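Local coordinates for RNA-dependent RNA polymerase (Dera Ghazi Khan orthonairovirus, PDB 6DX2), which probably acts, as a whole, as a viral RNA-directed RNA polymerase, the piece here being its OTU-like cysteine protease domain, a deubiquitinase, at residues Gly17-Asn28 with Ser124-Pro135. Sequence-based numbering, arbitrary orientation.
Sequences GVYNSEQRFNLN and SENVVTATKYGP
K132 lays its ammonium over one face of the Y19 ring, NZ standing 3.8 Å from the ring centroid in a cation-pi contact. A long lysine suits this place because it can curl: turns about CG-CD and CD-CE (chi3 85°, chi4 84°) bring CE over the ring too and let NZ donate to G134 O (2.8 Å) and G136 O, with W11 a second aromatic partner. Beneath, Y19 and K132 exchange backbone hydrogen bonds, Y19 N to K132 O being almost straight (176°). On the other face of the sheet V18 sets CG1 off-centre against the Y133 ring and tightly against T131 CG2. Farther along, poorly ordered R24 is modelled with V128 O above its guanidinium centre and NH1 donating to S21 O; a water joins S21 O, R24 NH2 and A130 N. Beta-branched, apolar V127 points CG2 over the F25 ring and against L27 CD2. Backbone bonds V127 N to F25 O and L27 N to E125 O form a separate ladder, shifted by one residue. There the N26 amide serves doubly, ND2 donating to S124 O and N126 OD1 while OD1 accepts from N28 N, an Asx turn. Antiparallel strands 18-21 and 127-133 thus extend the mixed beta-sheet of this viral OTU domain.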
# COMPACT_ATOMS: atom_id res chain seq x y z
N GLY A 17 -8.25 -12.89 -0.35
CA GLY A 17 -7.97 -12.14 0.84
C GLY A 17 -7.78 -10.65 0.63
O GLY A 17 -7.30 -9.97 1.55
N VAL A 18 -8.11 -10.12 -0.55
CA VAL A 18 -8.05 -8.70 -0.81
C VAL A 18 -9.45 -8.13 -0.65
O VAL A 18 -10.42 -8.70 -1.16
CB VAL A 18 -7.49 -8.41 -2.23
CG1 VAL A 18 -7.43 -6.94 -2.52
CG2 VAL A 18 -6.13 -9.14 -2.46
N TYR A 19 -9.57 -7.04 0.07
CA TYR A 19 -10.86 -6.43 0.28
C TYR A 19 -11.02 -5.19 -0.56
O TYR A 19 -10.07 -4.41 -0.76
CB TYR A 19 -11.05 -6.01 1.72
CG TYR A 19 -10.84 -7.07 2.76
CD1 TYR A 19 -9.56 -7.43 3.15
CD2 TYR A 19 -11.95 -7.63 3.44
CE1 TYR A 19 -9.34 -8.34 4.17
CE2 TYR A 19 -11.75 -8.57 4.48
CZ TYR A 19 -10.46 -8.93 4.82
OH TYR A 19 -10.18 -9.77 5.85
N ASN A 20 -12.26 -4.97 -0.98
CA ASN A 20 -12.58 -3.77 -1.71
C ASN A 20 -13.72 -3.01 -1.03
O ASN A 20 -14.58 -3.57 -0.33
CB ASN A 20 -12.90 -4.14 -3.17
CG ASN A 20 -11.62 -4.21 -4.04
OD1 ASN A 20 -11.01 -3.17 -4.37
ND2 ASN A 20 -11.18 -5.44 -4.37
N SER A 21 -13.69 -1.70 -1.22
CA SER A 21 -14.75 -0.90 -0.66
C SER A 21 -15.19 0.12 -1.70
O SER A 21 -14.36 0.73 -2.38
CB SER A 21 -14.34 -0.20 0.63
OG SER A 21 -15.50 0.39 1.22
N GLU A 22 -16.52 0.24 -1.81
CA GLU A 22 -17.19 1.15 -2.72
C GLU A 22 -17.54 2.48 -2.08
O GLU A 22 -17.90 3.41 -2.80
CB GLU A 22 -18.48 0.51 -3.25
CG GLU A 22 -18.30 -0.84 -3.92
CD GLU A 22 -19.40 -1.11 -4.94
OE1 GLU A 22 -19.62 -0.25 -5.81
OE2 GLU A 22 -20.03 -2.19 -4.86
N GLN A 23 -17.48 2.57 -0.75
CA GLN A 23 -17.61 3.83 -0.02
C GLN A 23 -16.92 4.96 -0.77
O GLN A 23 -15.81 4.81 -1.29
CB GLN A 23 -17.01 3.63 1.38
CG GLN A 23 -15.60 4.17 1.61
CD GLN A 23 -14.55 3.60 0.67
OE1 GLN A 23 -14.76 2.57 0.05
NE2 GLN A 23 -13.46 4.33 0.49
N ARG A 24 -17.60 6.09 -0.92
CA ARG A 24 -16.97 7.22 -1.59
C ARG A 24 -17.15 8.46 -0.72
O ARG A 24 -18.28 8.86 -0.43
CB ARG A 24 -17.53 7.42 -2.99
CG ARG A 24 -17.47 6.19 -3.89
CD ARG A 24 -16.05 5.69 -4.17
NE ARG A 24 -16.06 4.40 -4.87
CZ ARG A 24 -15.37 3.32 -4.50
NH1 ARG A 24 -14.60 3.35 -3.42
NH2 ARG A 24 -15.46 2.20 -5.21
N PHE A 25 -16.02 9.04 -0.30
CA PHE A 25 -15.98 10.18 0.60
C PHE A 25 -14.71 10.94 0.26
O PHE A 25 -13.84 10.44 -0.47
CB PHE A 25 -15.98 9.75 2.07
CG PHE A 25 -14.80 8.88 2.43
CD1 PHE A 25 -14.77 7.53 2.08
CD2 PHE A 25 -13.68 9.39 3.06
CE1 PHE A 25 -13.70 6.75 2.40
CE2 PHE A 25 -12.60 8.61 3.34
CZ PHE A 25 -12.60 7.30 3.03
N ASN A 26 -14.53 12.08 0.91
CA ASN A 26 -13.30 12.84 0.73
C ASN A 26 -12.26 12.45 1.78
O ASN A 26 -12.49 12.62 2.99
CB ASN A 26 -13.55 14.34 0.75
CG ASN A 26 -12.36 15.07 0.22
OD1 ASN A 26 -11.44 15.33 0.97
ND2 ASN A 26 -12.33 15.30 -1.11
N LEU A 27 -11.11 11.97 1.30
CA LEU A 27 -10.02 11.56 2.18
C LEU A 27 -9.70 12.60 3.24
O LEU A 27 -9.42 12.26 4.39
CB LEU A 27 -8.75 11.30 1.36
CG LEU A 27 -8.84 10.04 0.50
CD1 LEU A 27 -7.58 9.93 -0.31
CD2 LEU A 27 -9.08 8.87 1.43
N ASN A 28 -9.70 13.86 2.86
CA ASN A 28 -9.15 14.82 3.79
C ASN A 28 -10.14 15.24 4.86
O ASN A 28 -9.79 16.08 5.68
CB ASN A 28 -8.61 15.98 3.01
CG ASN A 28 -7.34 15.58 2.25
OD1 ASN A 28 -7.24 15.79 1.05
ND2 ASN A 28 -6.37 14.94 2.97
N SER A 124 -9.49 15.85 -6.77
CA SER A 124 -10.12 16.53 -5.65
C SER A 124 -10.11 15.69 -4.37
O SER A 124 -10.77 16.06 -3.40
CB SER A 124 -11.54 16.94 -6.02
OG SER A 124 -11.58 17.40 -7.36
N GLU A 125 -9.36 14.57 -4.35
CA GLU A 125 -9.14 13.73 -3.16
C GLU A 125 -10.36 12.90 -2.79
O GLU A 125 -10.46 12.37 -1.67
CB GLU A 125 -8.67 14.54 -1.95
CG GLU A 125 -7.65 15.63 -2.29
CD GLU A 125 -6.26 15.08 -2.57
OE1 GLU A 125 -6.02 13.90 -2.28
OE2 GLU A 125 -5.41 15.83 -3.08
N ASN A 126 -11.28 12.72 -3.72
CA ASN A 126 -12.39 11.81 -3.47
C ASN A 126 -11.94 10.38 -3.76
O ASN A 126 -11.26 10.12 -4.77
CB ASN A 126 -13.57 12.16 -4.35
CG ASN A 126 -14.05 13.57 -4.11
OD1 ASN A 126 -14.37 13.93 -2.98
ND2 ASN A 126 -14.08 14.39 -5.16
N VAL A 127 -12.31 9.45 -2.87
CA VAL A 127 -12.03 8.04 -3.12
C VAL A 127 -12.72 7.61 -4.40
O VAL A 127 -13.91 7.91 -4.62
CB VAL A 127 -12.48 7.15 -1.95
CG1 VAL A 127 -12.15 5.69 -2.29
CG2 VAL A 127 -11.73 7.51 -0.72
N VAL A 128 -11.97 6.92 -5.26
CA VAL A 128 -12.51 6.27 -6.44
C VAL A 128 -12.54 4.76 -6.27
O VAL A 128 -13.50 4.10 -6.68
CB VAL A 128 -11.73 6.67 -7.72
CG1 VAL A 128 -12.51 6.22 -8.95
CG2 VAL A 128 -11.59 8.16 -7.78
N THR A 129 -11.50 4.19 -5.67
CA THR A 129 -11.46 2.79 -5.32
C THR A 129 -10.71 2.69 -3.99
O THR A 129 -9.79 3.47 -3.74
CB THR A 129 -10.74 1.92 -6.38
OG1 THR A 129 -9.33 2.13 -6.30
CG2 THR A 129 -11.17 2.24 -7.81
N ALA A 130 -11.09 1.73 -3.13
CA ALA A 130 -10.25 1.43 -1.96
C ALA A 130 -10.00 -0.07 -1.91
O ALA A 130 -10.94 -0.86 -2.08
CB ALA A 130 -10.85 1.87 -0.65
N THR A 131 -8.75 -0.44 -1.69
CA THR A 131 -8.36 -1.85 -1.68
C THR A 131 -7.54 -2.10 -0.43
O THR A 131 -6.61 -1.36 -0.15
CB THR A 131 -7.55 -2.19 -2.92
OG1 THR A 131 -8.30 -1.79 -4.08
CG2 THR A 131 -7.32 -3.66 -3.03
N LYS A 132 -7.91 -3.11 0.34
CA LYS A 132 -7.27 -3.33 1.63
C LYS A 132 -6.60 -4.69 1.59
O LYS A 132 -7.22 -5.70 1.24
CB LYS A 132 -8.30 -3.24 2.73
CG LYS A 132 -7.77 -3.63 4.13
CD LYS A 132 -8.78 -3.23 5.25
CE LYS A 132 -9.81 -4.38 5.39
NZ LYS A 132 -9.28 -5.50 6.31
N TYR A 133 -5.33 -4.72 1.97
CA TYR A 133 -4.52 -5.93 1.98
C TYR A 133 -4.26 -6.25 3.44
O TYR A 133 -3.58 -5.48 4.12
CB TYR A 133 -3.21 -5.72 1.24
CG TYR A 133 -3.42 -5.48 -0.22
CD1 TYR A 133 -3.46 -6.53 -1.10
CD2 TYR A 133 -3.61 -4.18 -0.72
CE1 TYR A 133 -3.67 -6.34 -2.46
CE2 TYR A 133 -3.84 -3.99 -2.11
CZ TYR A 133 -3.88 -5.07 -2.92
OH TYR A 133 -4.10 -4.95 -4.27
N GLY A 134 -4.84 -7.33 3.94
CA GLY A 134 -4.70 -7.68 5.34
C GLY A 134 -6.00 -7.54 6.09
O GLY A 134 -6.90 -6.81 5.69
N PRO A 135 -6.11 -8.22 7.23
CA PRO A 135 -7.40 -8.34 7.92
C PRO A 135 -7.72 -7.21 8.89
O PRO A 135 -8.78 -7.28 9.54
CB PRO A 135 -7.23 -9.65 8.70
CG PRO A 135 -5.79 -9.61 9.07
CD PRO A 135 -5.06 -9.07 7.83
O HOH W 1 -13.25 0.24 -4.63